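Local coordinates for hypothetical protein HI0074 (Haemophilus influenzae, PDB 1JOG) that is probably the RNase toxin HepT of a type VII toxin-antitoxin system, neutralised by its cognate antitoxin MntA, at residues W30-M33 with V38-T41; K49-Y54 with N107-T112; D82-A87 with G91-M96; V100-M105 with D126-E131. All coordinates share one frame; numbering follows the deposited sequence.

Contact 1. Residues W30-M33 with V38-T41; sequences WFDM and VQDT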
loop_
_atom_site.group_PDB
_atom_site.type_symbol
_atom_site.label_atom_id
_atom_site.label_comp_id
_atom_site.label_asym_id
_atom_site.label_seq_id
_atom_site.Cartn_x
_atom_site.Cartn_y
_atom_site.Cartn_z
ATOM N N TRP A 30 -18.143 1.637 18.290
ATOM C CA TRP A 30 -16.905 2.376 18.503
ATOM C C TRP A 30 -16.534 3.103 17.259
ATOM O O TRP A 30 -16.266 4.307 17.344
ATOM C CB TRP A 30 -15.769 1.456 18.879
ATOM C CG TRP A 30 -14.532 2.223 19.025
ATOM C CD1 TRP A 30 -14.152 2.944 20.104
ATOM C CD2 TRP A 30 -13.513 2.393 18.046
ATOM N NE1 TRP A 30 -12.971 3.558 19.865
ATOM C CE2 TRP A 30 -12.538 3.232 18.607
ATOM C CE3 TRP A 30 -13.321 1.904 16.760
ATOM C CZ2 TRP A 30 -11.369 3.603 17.921
ATOM C CZ3 TRP A 30 -12.179 2.257 16.077
ATOM C CH2 TRP A 30 -11.202 3.109 16.666
ATOM N N PHE A 31 -16.520 2.376 16.120
ATOM C CA PHE A 31 -16.210 2.921 14.781
ATOM C C PHE A 31 -17.220 4.008 14.292
ATOM O O PHE A 31 -16.819 4.956 13.642
ATOM C CB PHE A 31 -16.167 1.794 13.743
ATOM C CG PHE A 31 -15.677 2.232 12.376
ATOM C CD1 PHE A 31 -14.322 2.285 12.084
ATOM C CD2 PHE A 31 -16.574 2.488 11.367
ATOM C CE1 PHE A 31 -13.886 2.578 10.860
ATOM C CE2 PHE A 31 -16.154 2.793 10.113
ATOM C CZ PHE A 31 -14.811 2.836 9.834
ATOM N N ASP A 32 -18.509 3.914 14.626
ATOM C CA ASP A 32 -19.462 4.965 14.160
ATOM C C ASP A 32 -19.247 6.371 14.806
ATOM O O ASP A 32 -19.651 7.400 14.264
ATOM C CB ASP A 32 -20.902 4.517 14.431
ATOM C CG ASP A 32 -21.320 3.350 13.575
ATOM O OD1 ASP A 32 -22.357 2.731 13.916
ATOM O OD2 ASP A 32 -20.637 3.059 12.566
HETATM N N MSE A 33 -18.626 6.372 15.976
HETATM C CA MSE A 33 -18.322 7.541 16.790
HETATM C C MSE A 33 -17.103 8.343 16.331
HETATM O O MSE A 33 -17.028 9.549 16.530
HETATM C CB MSE A 33 -18.048 7.066 18.257
HETATM C CG MSE A 33 -19.246 6.613 19.088
HETATM SE SE MSE A 33 -18.732 6.106 20.876
HETATM C CE MSE A 33 -17.697 7.625 21.303
ATOM N N VAL A 38 -10.731 9.371 10.741
ATOM C CA VAL A 38 -10.280 8.178 11.487
ATOM C C VAL A 38 -10.956 6.967 10.818
ATOM O O VAL A 38 -10.302 5.984 10.493
ATOM C CB VAL A 38 -10.640 8.290 12.986
ATOM C CG1 VAL A 38 -10.460 6.899 13.728
ATOM C CG2 VAL A 38 -9.739 9.359 13.629
ATOM N N GLN A 39 -12.247 7.062 10.526
ATOM C CA GLN A 39 -12.910 5.939 9.918
ATOM C C GLN A 39 -12.250 5.510 8.643
ATOM O O GLN A 39 -12.026 4.340 8.474
ATOM C CB GLN A 39 -14.383 6.214 9.599
ATOM C CG GLN A 39 -15.277 6.271 10.829
ATOM C CD GLN A 39 -16.742 6.515 10.490
ATOM O OE1 GLN A 39 -17.059 7.466 9.774
ATOM N NE2 GLN A 39 -17.615 5.655 10.963
ATOM N N ASP A 40 -11.914 6.427 7.735
ATOM C CA ASP A 40 -11.345 5.947 6.476
ATOM C C ASP A 40 -9.845 5.683 6.488
ATOM O O ASP A 40 -9.327 4.955 5.613
ATOM C CB ASP A 40 -11.708 6.876 5.336
ATOM C CG ASP A 40 -10.866 8.125 5.286
ATOM O OD1 ASP A 40 -10.710 8.824 6.316
ATOM O OD2 ASP A 40 -10.367 8.415 4.182
ATOM N N THR A 41 -9.142 6.276 7.441
ATOM C CA THR A 41 -7.726 6.017 7.495
ATOM C C THR A 41 -7.629 4.558 7.914
ATOM O O THR A 41 -6.786 3.830 7.428
ATOM C CB THR A 41 -7.044 6.887 8.499
ATOM O OG1 THR A 41 -6.919 8.211 7.936
ATOM C CG2 THR A 41 -5.569 6.298 8.872
HETATM O O HOH W 1 -20.537 5.968 10.881
#
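At the turn from the short helix 28-31 into the long helix 36-68, the chain doubles back and Phe31 comes to rest against Gln39. Gln39 works in two ways, its aliphatic stem packing on the ring and its amide reaching the backbone. CG stands over one face of Phe31, 3.8 Å from the ring centroid and 18° off the normal, displaced toward the rim, which makes this a CH-pi contact. Nearer the backbone of Gln39, CB touches the ring end, with Phe31 CZ 3.4 Å from it, while Phe31 CE1 lies 3.5 Å from Gln39 O. The Phe31 ring is directed there by a first torsion that sets CG anti to the backbone N (chi1 -172°).

Beyond CG the glutamine runs on extended and brings NE2 within 2.9 Å of Phe31 O. The N-H points well off this carbonyl, at 127°, and the bond is weak. The same amide nitrogen has a second acceptor, a water 2.9 Å from Gln39 NE2, and this water gives a long, weak bond to Asp32 OD2. Farther in, Phe31 also packs on Leu42 of helix 36-68, while Val38 meets Trp30 of the second subunit. The contact thus joins two consecutive helices at the surface, beside the dimer interface, at one end of the helical fold seen in nucleotidyltransferase substrate-binding domains.

Contact 2. Residues K49-Y54 with N107-T112; sequences KFEFVY and NITSHT
Glu51 OE1 is approached from two subunits: Thr109 OG1 of its own chain lies 2.8 Å from it, and Gln48 NE2 of the second subunit donates a hydrogen bond to it. Thr109 belongs to the RX(4)HXY motif, in the loop that leaves helix 96-106, and Glu51 to the long helix 36-68, so the pair links the motif to helix 36-68 close to the dimer interface. The carboxylate and the threonine come from opposite directions. Glu51 reaches across with its chain extended beyond CG, and its OE1 also lies close to Thr109 CB, at 3.1 Å. Thr109 holds OG1 between its backbone N and carbonyl carbon (chi1 65°), where the hydroxyl lies near both Glu51 OE1 and Arg106 O.

The other carboxylate oxygen of Glu51, OE2, forms a long, weak ion pair with Arg106, an active-site residue by similarity. Thr109 itself opens a short 3-10 turn, in which His111 N is bonded to Ile108 O at 2.7 Å and Thr112 N to Thr109 O at 3.0 Å. His111, the second residue assigned to the active site by similarity, is carried on this turn and does not touch residues 49-54. On the apolar side of the threonine, CG2 comes to the edge of the Phe50 ring, near its plane, 4.4 Å from Phe50 CE1.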
loop_
_atom_site.group_PDB
_atom_site.type_symbol
_atom_site.label_atom_id
_atom_site.label_comp_id
_atom_site.label_asym_id
_atom_site.label_seq_id
_atom_site.Cartn_x
_atom_site.Cartn_y
_atom_site.Cartn_z
ATOM N N LYS A 49 -2.906 -3.619 5.120
ATOM C CA LYS A 49 -2.593 -4.778 5.839
ATOM C C LYS A 49 -3.009 -5.973 5.026
ATOM O O LYS A 49 -2.342 -6.967 5.087
ATOM C CB LYS A 49 -3.257 -4.760 7.198
ATOM C CG LYS A 49 -2.473 -3.892 8.153
ATOM C CD LYS A 49 -3.167 -3.811 9.500
ATOM C CE LYS A 49 -2.280 -3.139 10.501
ATOM N NZ LYS A 49 -2.783 -3.514 11.932
ATOM N N PHE A 50 -4.099 -5.873 4.266
ATOM C CA PHE A 50 -4.508 -6.987 3.418
ATOM C C PHE A 50 -3.402 -7.296 2.355
ATOM O O PHE A 50 -3.076 -8.439 2.061
ATOM C CB PHE A 50 -5.832 -6.657 2.745
ATOM C CG PHE A 50 -6.028 -7.356 1.460
ATOM C CD1 PHE A 50 -5.792 -6.697 0.261
ATOM C CD2 PHE A 50 -6.290 -8.710 1.434
ATOM C CE1 PHE A 50 -5.794 -7.372 -1.005
ATOM C CE2 PHE A 50 -6.294 -9.400 0.200
ATOM C CZ PHE A 50 -6.043 -8.723 -1.013
ATOM N N GLU A 51 -2.803 -6.233 1.841
ATOM C CA GLU A 51 -1.771 -6.346 0.865
ATOM C C GLU A 51 -0.577 -7.074 1.523
ATOM O O GLU A 51 0.024 -7.931 0.880
ATOM C CB GLU A 51 -1.367 -4.952 0.352
ATOM C CG GLU A 51 -2.491 -4.177 -0.348
ATOM C CD GLU A 51 -2.028 -2.751 -0.655
ATOM O OE1 GLU A 51 -2.849 -1.865 -0.913
ATOM O OE2 GLU A 51 -0.814 -2.523 -0.632
ATOM N N PHE A 52 -0.231 -6.760 2.782
ATOM C CA PHE A 52 0.895 -7.465 3.409
ATOM C C PHE A 52 0.680 -8.953 3.483
ATOM O O PHE A 52 1.562 -9.706 3.076
ATOM C CB PHE A 52 1.194 -6.970 4.821
ATOM C CG PHE A 52 1.570 -5.498 4.911
ATOM C CD1 PHE A 52 1.110 -4.727 6.043
ATOM C CD2 PHE A 52 2.340 -4.866 3.932
ATOM C CE1 PHE A 52 1.411 -3.329 6.199
ATOM C CE2 PHE A 52 2.674 -3.457 4.017
ATOM C CZ PHE A 52 2.201 -2.676 5.180
ATOM N N VAL A 53 -0.462 -9.407 3.998
ATOM C CA VAL A 53 -0.693 -10.877 4.083
ATOM C C VAL A 53 -0.711 -11.603 2.715
ATOM O O VAL A 53 -0.135 -12.653 2.534
ATOM C CB VAL A 53 -1.968 -11.135 4.851
ATOM C CG1 VAL A 53 -2.249 -12.638 4.984
ATOM C CG2 VAL A 53 -1.824 -10.473 6.183
ATOM N N TYR A 54 -1.345 -10.982 1.747
ATOM C CA TYR A 54 -1.390 -11.490 0.401
ATOM C C TYR A 54 0.042 -11.750 -0.133
ATOM O O TYR A 54 0.389 -12.880 -0.573
ATOM C CB TYR A 54 -2.079 -10.452 -0.491
ATOM C CG TYR A 54 -1.858 -10.762 -1.915
ATOM C CD1 TYR A 54 -2.446 -11.886 -2.468
ATOM C CD2 TYR A 54 -0.977 -10.042 -2.694
ATOM C CE1 TYR A 54 -2.180 -12.305 -3.752
ATOM C CE2 TYR A 54 -0.675 -10.492 -3.997
ATOM C CZ TYR A 54 -1.319 -11.651 -4.499
ATOM O OH TYR A 54 -1.185 -12.116 -5.798
ATOM N N ASN A 107 -4.132 -5.865 -7.273
ATOM C CA ASN A 107 -3.798 -4.953 -8.392
ATOM C C ASN A 107 -4.741 -3.770 -8.543
ATOM O O ASN A 107 -4.552 -3.030 -9.477
ATOM C CB ASN A 107 -3.824 -5.649 -9.736
ATOM C CG ASN A 107 -2.768 -6.824 -9.851
ATOM O OD1 ASN A 107 -1.656 -6.730 -9.327
ATOM N ND2 ASN A 107 -3.128 -7.906 -10.568
ATOM N N ILE A 108 -5.781 -3.611 -7.700
ATOM C CA ILE A 108 -6.610 -2.405 -7.812
ATOM C C ILE A 108 -6.537 -1.596 -6.512
ATOM O O ILE A 108 -7.143 -0.530 -6.398
ATOM C CB ILE A 108 -8.120 -2.739 -8.119
ATOM C CG1 ILE A 108 -8.719 -3.658 -7.047
ATOM C CG2 ILE A 108 -8.169 -3.305 -9.480
ATOM C CD1 ILE A 108 -10.043 -4.211 -7.370
ATOM N N THR A 109 -5.826 -2.118 -5.508
ATOM C CA THR A 109 -5.731 -1.363 -4.268
ATOM C C THR A 109 -5.054 -0.012 -4.503
ATOM O O THR A 109 -5.230 0.878 -3.675
ATOM C CB THR A 109 -4.992 -2.112 -3.174
ATOM O OG1 THR A 109 -3.644 -2.286 -3.566
ATOM C CG2 THR A 109 -5.656 -3.448 -2.920
ATOM N N SER A 110 -4.290 0.151 -5.598
ATOM C CA SER A 110 -3.683 1.470 -5.893
ATOM C C SER A 110 -4.786 2.454 -6.290
ATOM O O SER A 110 -4.540 3.668 -6.407
ATOM C CB SER A 110 -2.657 1.448 -7.053
ATOM O OG SER A 110 -3.256 1.137 -8.338
ATOM N N HIS A 111 -5.998 1.944 -6.502
ATOM C CA HIS A 111 -7.129 2.852 -6.840
ATOM C C HIS A 111 -7.955 3.167 -5.607
ATOM O O HIS A 111 -8.926 3.916 -5.656
ATOM C CB HIS A 111 -8.032 2.238 -7.911
ATOM C CG HIS A 111 -7.320 2.011 -9.191
ATOM N ND1 HIS A 111 -6.043 2.483 -9.403
ATOM C CD2 HIS A 111 -7.653 1.308 -10.294
ATOM C CE1 HIS A 111 -5.617 2.074 -10.586
ATOM N NE2 HIS A 111 -6.576 1.357 -11.147
ATOM N N THR A 112 -7.532 2.606 -4.480
ATOM C CA THR A 112 -8.244 2.776 -3.237
ATOM C C THR A 112 -8.420 4.222 -2.671
ATOM O O THR A 112 -9.092 4.416 -1.629
ATOM C CB THR A 112 -7.671 1.682 -2.209
ATOM O OG1 THR A 112 -8.648 0.637 -2.186
ATOM C CG2 THR A 112 -7.456 2.183 -0.787
#

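Contact 3. Residues D82-A87 with G91-M96; sequences DILREA and GLIGDM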
loop_
_atom_site.group_PDB
_atom_site.type_symbol
_atom_site.label_atom_id
_atom_site.label_comp_id
_atom_site.label_asym_id
_atom_site.label_seq_id
_atom_site.Cartn_x
_atom_site.Cartn_y
_atom_site.Cartn_z
ATOM N N ASP A 82 1.975 -20.551 -11.458
ATOM C CA ASP A 82 2.729 -21.777 -11.291
ATOM C C ASP A 82 2.793 -21.980 -9.801
ATOM O O ASP A 82 2.557 -23.077 -9.295
ATOM C CB ASP A 82 4.137 -21.618 -11.864
ATOM C CG ASP A 82 4.137 -21.575 -13.371
ATOM O OD1 ASP A 82 3.262 -22.302 -13.931
ATOM O OD2 ASP A 82 4.990 -20.844 -13.970
ATOM N N ILE A 83 3.109 -20.909 -9.084
ATOM C CA ILE A 83 3.195 -20.925 -7.619
ATOM C C ILE A 83 1.828 -21.441 -7.069
ATOM O O ILE A 83 1.787 -22.307 -6.166
ATOM C CB ILE A 83 3.472 -19.452 -7.084
ATOM C CG1 ILE A 83 4.841 -18.931 -7.555
ATOM C CG2 ILE A 83 3.402 -19.397 -5.590
ATOM C CD1 ILE A 83 5.994 -19.644 -6.930
ATOM N N LEU A 84 0.715 -20.908 -7.604
ATOM C CA LEU A 84 -0.610 -21.346 -7.127
ATOM C C LEU A 84 -0.818 -22.780 -7.499
ATOM O O LEU A 84 -1.257 -23.534 -6.672
ATOM C CB LEU A 84 -1.741 -20.516 -7.702
ATOM C CG LEU A 84 -1.733 -19.025 -7.375
ATOM C CD1 LEU A 84 -3.071 -18.332 -7.914
ATOM C CD2 LEU A 84 -1.527 -18.882 -5.905
ATOM N N ARG A 85 -0.544 -23.165 -8.739
ATOM C CA ARG A 85 -0.669 -24.588 -9.072
ATOM C C ARG A 85 0.151 -25.504 -8.158
ATOM O O ARG A 85 -0.391 -26.503 -7.648
ATOM C CB ARG A 85 -0.266 -24.841 -10.504
ATOM C CG ARG A 85 -1.366 -24.405 -11.452
ATOM C CD ARG A 85 -0.874 -24.399 -12.860
ATOM N NE ARG A 85 -1.600 -23.444 -13.683
ATOM C CZ ARG A 85 -1.007 -22.648 -14.558
ATOM N NH1 ARG A 85 0.314 -22.696 -14.713
ATOM N NH2 ARG A 85 -1.732 -21.804 -15.270
ATOM N N GLU A 86 1.439 -25.183 -7.932
ATOM C CA GLU A 86 2.281 -26.022 -7.051
ATOM C C GLU A 86 1.715 -26.084 -5.641
ATOM O O GLU A 86 1.554 -27.148 -5.069
ATOM C CB GLU A 86 3.698 -25.497 -7.032
ATOM C CG GLU A 86 4.647 -26.239 -7.966
ATOM C CD GLU A 86 4.183 -26.349 -9.417
ATOM O OE1 GLU A 86 4.653 -27.286 -10.098
ATOM O OE2 GLU A 86 3.380 -25.518 -9.890
ATOM N N ALA A 87 1.343 -24.932 -5.112
ATOM C CA ALA A 87 0.745 -24.839 -3.799
ATOM C C ALA A 87 -0.458 -25.774 -3.654
ATOM O O ALA A 87 -0.649 -26.319 -2.567
ATOM C CB ALA A 87 0.324 -23.352 -3.501
ATOM N N GLY A 91 -1.522 -29.032 -1.538
ATOM C CA GLY A 91 -2.638 -28.860 -0.580
ATOM C C GLY A 91 -2.365 -27.690 0.387
ATOM O O GLY A 91 -2.797 -27.722 1.545
ATOM N N LEU A 92 -1.617 -26.665 -0.070
ATOM C CA LEU A 92 -1.308 -25.468 0.741
ATOM C C LEU A 92 -2.547 -24.539 0.638
ATOM O O LEU A 92 -2.935 -23.930 1.591
ATOM C CB LEU A 92 -0.047 -24.770 0.229
ATOM C CG LEU A 92 1.354 -25.328 0.633
ATOM C CD1 LEU A 92 2.518 -24.413 0.023
ATOM C CD2 LEU A 92 1.504 -25.308 2.173
ATOM N N ILE A 93 -3.184 -24.489 -0.523
ATOM C CA ILE A 93 -4.418 -23.726 -0.694
ATOM C C ILE A 93 -5.304 -24.830 -1.189
ATOM O O ILE A 93 -4.807 -25.958 -1.416
ATOM C CB ILE A 93 -4.305 -22.603 -1.793
ATOM C CG1 ILE A 93 -3.759 -23.149 -3.124
ATOM C CG2 ILE A 93 -3.412 -21.504 -1.186
ATOM C CD1 ILE A 93 -3.885 -22.213 -4.318
ATOM N N GLY A 94 -6.585 -24.529 -1.377
ATOM C CA GLY A 94 -7.510 -25.546 -1.851
ATOM C C GLY A 94 -8.301 -25.070 -3.045
ATOM O O GLY A 94 -8.888 -25.867 -3.780
ATOM N N ASP A 95 -8.316 -23.756 -3.242
ATOM C CA ASP A 95 -9.025 -23.180 -4.382
ATOM C C ASP A 95 -8.126 -22.070 -4.900
ATOM O O ASP A 95 -7.859 -21.131 -4.177
ATOM C CB ASP A 95 -10.390 -22.617 -3.919
ATOM C CG ASP A 95 -11.302 -22.213 -5.065
ATOM O OD1 ASP A 95 -12.484 -22.605 -4.972
ATOM O OD2 ASP A 95 -10.875 -21.520 -6.033
HETATM N N MSE A 96 -7.645 -22.185 -6.127
HETATM C CA MSE A 96 -6.824 -21.142 -6.664
HETATM C C MSE A 96 -7.629 -20.053 -7.349
HETATM O O MSE A 96 -7.102 -18.974 -7.575
HETATM C CB MSE A 96 -5.711 -21.684 -7.608
HETATM C CG MSE A 96 -6.081 -22.461 -8.880
HETATM SE SE MSE A 96 -4.519 -23.270 -9.867
HETATM C CE MSE A 96 -4.469 -21.879 -11.237
#
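Ala87 and Leu92 share the one hydrogen bond between these segments, the backbone bond of a Schellman motif that ends helix 80-89. Leu92 N reaches Ala87 O at 2.7 Å with a nearly straight N-H (164°), and Gly91, at the C-prime position, makes the turn with a positive phi of 60°.

The apolar contacts follow from this reversal. Ala87 CB packs on Leu92 CB at 4.0 Å and on Ile93 CG1 at 4.1 Å, while the tip of the isoleucine, CD1, lies 4.4 Å from Leu84 CB. One turn back along the helix, Leu84 CB meets CB of selenomethionine Met96 at 4.1 Å. The chain of Met96, bent at chi3, then crosses Arg85 obliquely and lays SE against Arg85 CG, 3.7 Å away.

Charged groups stay at the margin. Arg85 NH1 forms a salt bridge of 3.1 Å with Asp82 OD1 on its own helix, and Asp95 N-caps the following helix 96-106 through a weak bond to Ser97 N. The chemistry implies a division of labour: backbone bonds and caps define the two helix ends, and aliphatic contacts hold the connecting loop against the helix it has left.

Contact 4. Residues V100-M105 with D126-E131; sequences VAYRDM and DDFLIE
Tyr102 and Phe128 form a T-shaped aromatic pair, the edge of Phe128 directed at the face of the tyrosine. Their planes stand at 81° and the centroids 4.9 Å apart. Phe128 CD1 sits over the centre of the Tyr102 ring and is also 3.6 Å from Tyr102 CD1. The phenylalanine is swung into this place with CG anti to its own backbone N and beside the carbonyl carbon (chi1 -180°). Further edge-to-face pairs extend the aromatic cluster, Phe128 with Phe50 and Tyr102 with Trp99.

In this helical bundle the segments 100-105 and 126-131, of helices 96-106 and 125-140, cross at 136° between their N-to-C directions, 11.7 Å apart at the axes. Tyr102 spans that wide gap, while Phe50 and Tyr54 of helix 36-68 pack against both helices, and Val53 against Phe128.

Polar contact is made at the far end of the tyrosine. Its hydroxyl donates a hydrogen bond to the carboxylate of Asp127, with Tyr102 OH 2.6 Å from Asp127 OD1; the oxygen is met from well above the carboxylate plane. The bond fixes the ring at its outer end, while Phe128 bears on its face.

Glu131, one turn further along, gives its aliphatic part instead of its charge. Its CB lies in the plane of the Tyr102 ring at the edge, 3.7 Å from CE1, and Glu131 CG closes on Tyr102 OH at 3.1 Å.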
loop_
_atom_site.group_PDB
_atom_site.type_symbol
_atom_site.label_atom_id
_atom_site.label_comp_id
_atom_site.label_asym_id
_atom_site.label_seq_id
_atom_site.Cartn_x
_atom_site.Cartn_y
_atom_site.Cartn_z
ATOM N N VAL A 100 -6.443 -16.197 -7.287
ATOM C CA VAL A 100 -6.368 -15.459 -8.525
ATOM C C VAL A 100 -7.162 -14.162 -8.342
ATOM O O VAL A 100 -6.768 -13.083 -8.787
ATOM C CB VAL A 100 -6.928 -16.281 -9.684
ATOM C CG1 VAL A 100 -7.128 -15.384 -10.876
ATOM C CG2 VAL A 100 -5.964 -17.378 -10.069
ATOM N N ALA A 101 -8.282 -14.271 -7.650
ATOM C CA ALA A 101 -9.112 -13.108 -7.402
ATOM C C ALA A 101 -8.405 -12.199 -6.375
ATOM O O ALA A 101 -8.489 -10.974 -6.482
ATOM C CB ALA A 101 -10.544 -13.568 -6.889
ATOM N N TYR A 102 -7.721 -12.764 -5.376
ATOM C CA TYR A 102 -6.991 -11.901 -4.399
ATOM C C TYR A 102 -5.903 -11.021 -5.100
ATOM O O TYR A 102 -5.640 -9.892 -4.728
ATOM C CB TYR A 102 -6.392 -12.779 -3.317
ATOM C CG TYR A 102 -7.434 -13.506 -2.482
ATOM C CD1 TYR A 102 -7.136 -14.714 -1.834
ATOM C CD2 TYR A 102 -8.723 -12.981 -2.349
ATOM C CE1 TYR A 102 -8.089 -15.363 -1.098
ATOM C CE2 TYR A 102 -9.676 -13.609 -1.630
ATOM C CZ TYR A 102 -9.373 -14.811 -1.007
ATOM O OH TYR A 102 -10.402 -15.523 -0.376
ATOM N N ARG A 103 -5.302 -11.528 -6.158
ATOM C CA ARG A 103 -4.382 -10.704 -6.902
ATOM C C ARG A 103 -5.145 -9.569 -7.679
ATOM O O ARG A 103 -4.707 -8.431 -7.679
ATOM C CB ARG A 103 -3.574 -11.577 -7.873
ATOM C CG ARG A 103 -2.584 -10.713 -8.561
ATOM C CD ARG A 103 -1.590 -11.453 -9.419
ATOM N NE ARG A 103 -2.245 -12.046 -10.550
ATOM C CZ ARG A 103 -1.614 -12.516 -11.605
ATOM N NH1 ARG A 103 -0.288 -12.446 -11.662
ATOM N NH2 ARG A 103 -2.317 -13.082 -12.581
ATOM N N ASP A 104 -6.235 -9.892 -8.404
ATOM C CA ASP A 104 -7.003 -8.838 -9.098
ATOM C C ASP A 104 -7.357 -7.762 -8.013
ATOM O O ASP A 104 -7.124 -6.574 -8.184
ATOM C CB ASP A 104 -8.265 -9.383 -9.780
ATOM C CG ASP A 104 -7.989 -10.506 -10.864
ATOM O OD1 ASP A 104 -6.961 -10.532 -11.634
ATOM O OD2 ASP A 104 -8.887 -11.385 -10.951
HETATM N N MSE A 105 -7.783 -8.204 -6.860
HETATM C CA MSE A 105 -8.045 -7.304 -5.750
HETATM C C MSE A 105 -6.710 -6.548 -5.468
HETATM O O MSE A 105 -6.649 -5.279 -5.494
HETATM C CB MSE A 105 -8.463 -8.142 -4.549
HETATM C CG MSE A 105 -9.283 -7.482 -3.484
HETATM SE SE MSE A 105 -9.857 -8.849 -2.246
HETATM C CE MSE A 105 -9.270 -8.137 -0.514
ATOM N N ASP A 126 -13.039 -10.248 4.886
ATOM C CA ASP A 126 -13.540 -11.375 5.680
ATOM C C ASP A 126 -13.228 -12.733 4.996
ATOM O O ASP A 126 -12.745 -13.645 5.653
ATOM C CB ASP A 126 -15.054 -11.299 5.767
ATOM C CG ASP A 126 -15.526 -10.066 6.469
ATOM O OD1 ASP A 126 -15.131 -9.881 7.633
ATOM O OD2 ASP A 126 -16.295 -9.281 5.857
ATOM N N ASP A 127 -13.532 -12.852 3.696
ATOM C CA ASP A 127 -13.277 -14.084 2.967
ATOM C C ASP A 127 -11.770 -14.261 2.892
ATOM O O ASP A 127 -11.243 -15.337 3.106
ATOM C CB ASP A 127 -13.862 -14.049 1.550
ATOM C CG ASP A 127 -13.279 -15.181 0.621
ATOM O OD1 ASP A 127 -12.969 -14.943 -0.614
ATOM O OD2 ASP A 127 -13.136 -16.328 1.138
ATOM N N PHE A 128 -11.068 -13.168 2.619
ATOM C CA PHE A 128 -9.639 -13.273 2.536
ATOM C C PHE A 128 -9.165 -13.857 3.841
ATOM O O PHE A 128 -8.343 -14.754 3.872
ATOM C CB PHE A 128 -8.933 -11.919 2.319
ATOM C CG PHE A 128 -7.435 -12.059 2.229
ATOM C CD1 PHE A 128 -6.857 -12.604 1.087
ATOM C CD2 PHE A 128 -6.619 -11.675 3.272
ATOM C CE1 PHE A 128 -5.455 -12.751 0.981
ATOM C CE2 PHE A 128 -5.229 -11.809 3.190
ATOM C CZ PHE A 128 -4.638 -12.346 2.035
ATOM N N LEU A 129 -9.697 -13.385 4.949
ATOM C CA LEU A 129 -9.219 -13.977 6.165
ATOM C C LEU A 129 -9.431 -15.478 6.253
ATOM O O LEU A 129 -8.559 -16.182 6.721
ATOM C CB LEU A 129 -9.799 -13.260 7.349
ATOM C CG LEU A 129 -9.129 -11.884 7.522
ATOM C CD1 LEU A 129 -10.000 -11.227 8.515
ATOM C CD2 LEU A 129 -7.592 -11.870 8.008
ATOM N N ILE A 130 -10.561 -15.993 5.786
ATOM C CA ILE A 130 -10.790 -17.446 5.875
ATOM C C ILE A 130 -9.719 -18.202 5.083
ATOM O O ILE A 130 -9.026 -19.060 5.626
ATOM C CB ILE A 130 -12.136 -17.795 5.342
ATOM C CG1 ILE A 130 -13.173 -17.412 6.368
ATOM C CG2 ILE A 130 -12.203 -19.250 4.983
ATOM C CD1 ILE A 130 -14.376 -16.696 5.763
ATOM N N GLU A 131 -9.578 -17.858 3.807
ATOM C CA GLU A 131 -8.588 -18.514 2.923
ATOM C C GLU A 131 -7.155 -18.402 3.350
ATOM O O GLU A 131 -6.394 -19.371 3.329
ATOM C CB GLU A 131 -8.672 -17.964 1.473
ATOM C CG GLU A 131 -9.941 -18.335 0.713
ATOM C CD GLU A 131 -10.260 -19.827 0.788
ATOM O OE1 GLU A 131 -11.345 -20.204 1.300
ATOM O OE2 GLU A 131 -9.413 -20.614 0.357
#

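In the fold
Helix 36-68 supplies one segment to contact 1 and one to contact 2, whose centres lie about 20 Å apart and which both meet the second subunit. Contacts 2 and 4 alternate along the chain and touch in the bundle interior, where Phe50 CE2 is 3.4 Å from Phe128 CD1. Contact 4 in turn meets contact 3 through Val100 CG2, 3.7 Å from Leu84 CD1. Contacts 1 and 3, centres about 36 Å apart, lie on opposite sides of the chain's centre. Contact 2 includes His111, probably an active-site residue, and the side chain of Arg106, the other, is about 4 Å from that of Glu51, about 6 Å from that of Tyr102 and about 11 Å from that of Leu84.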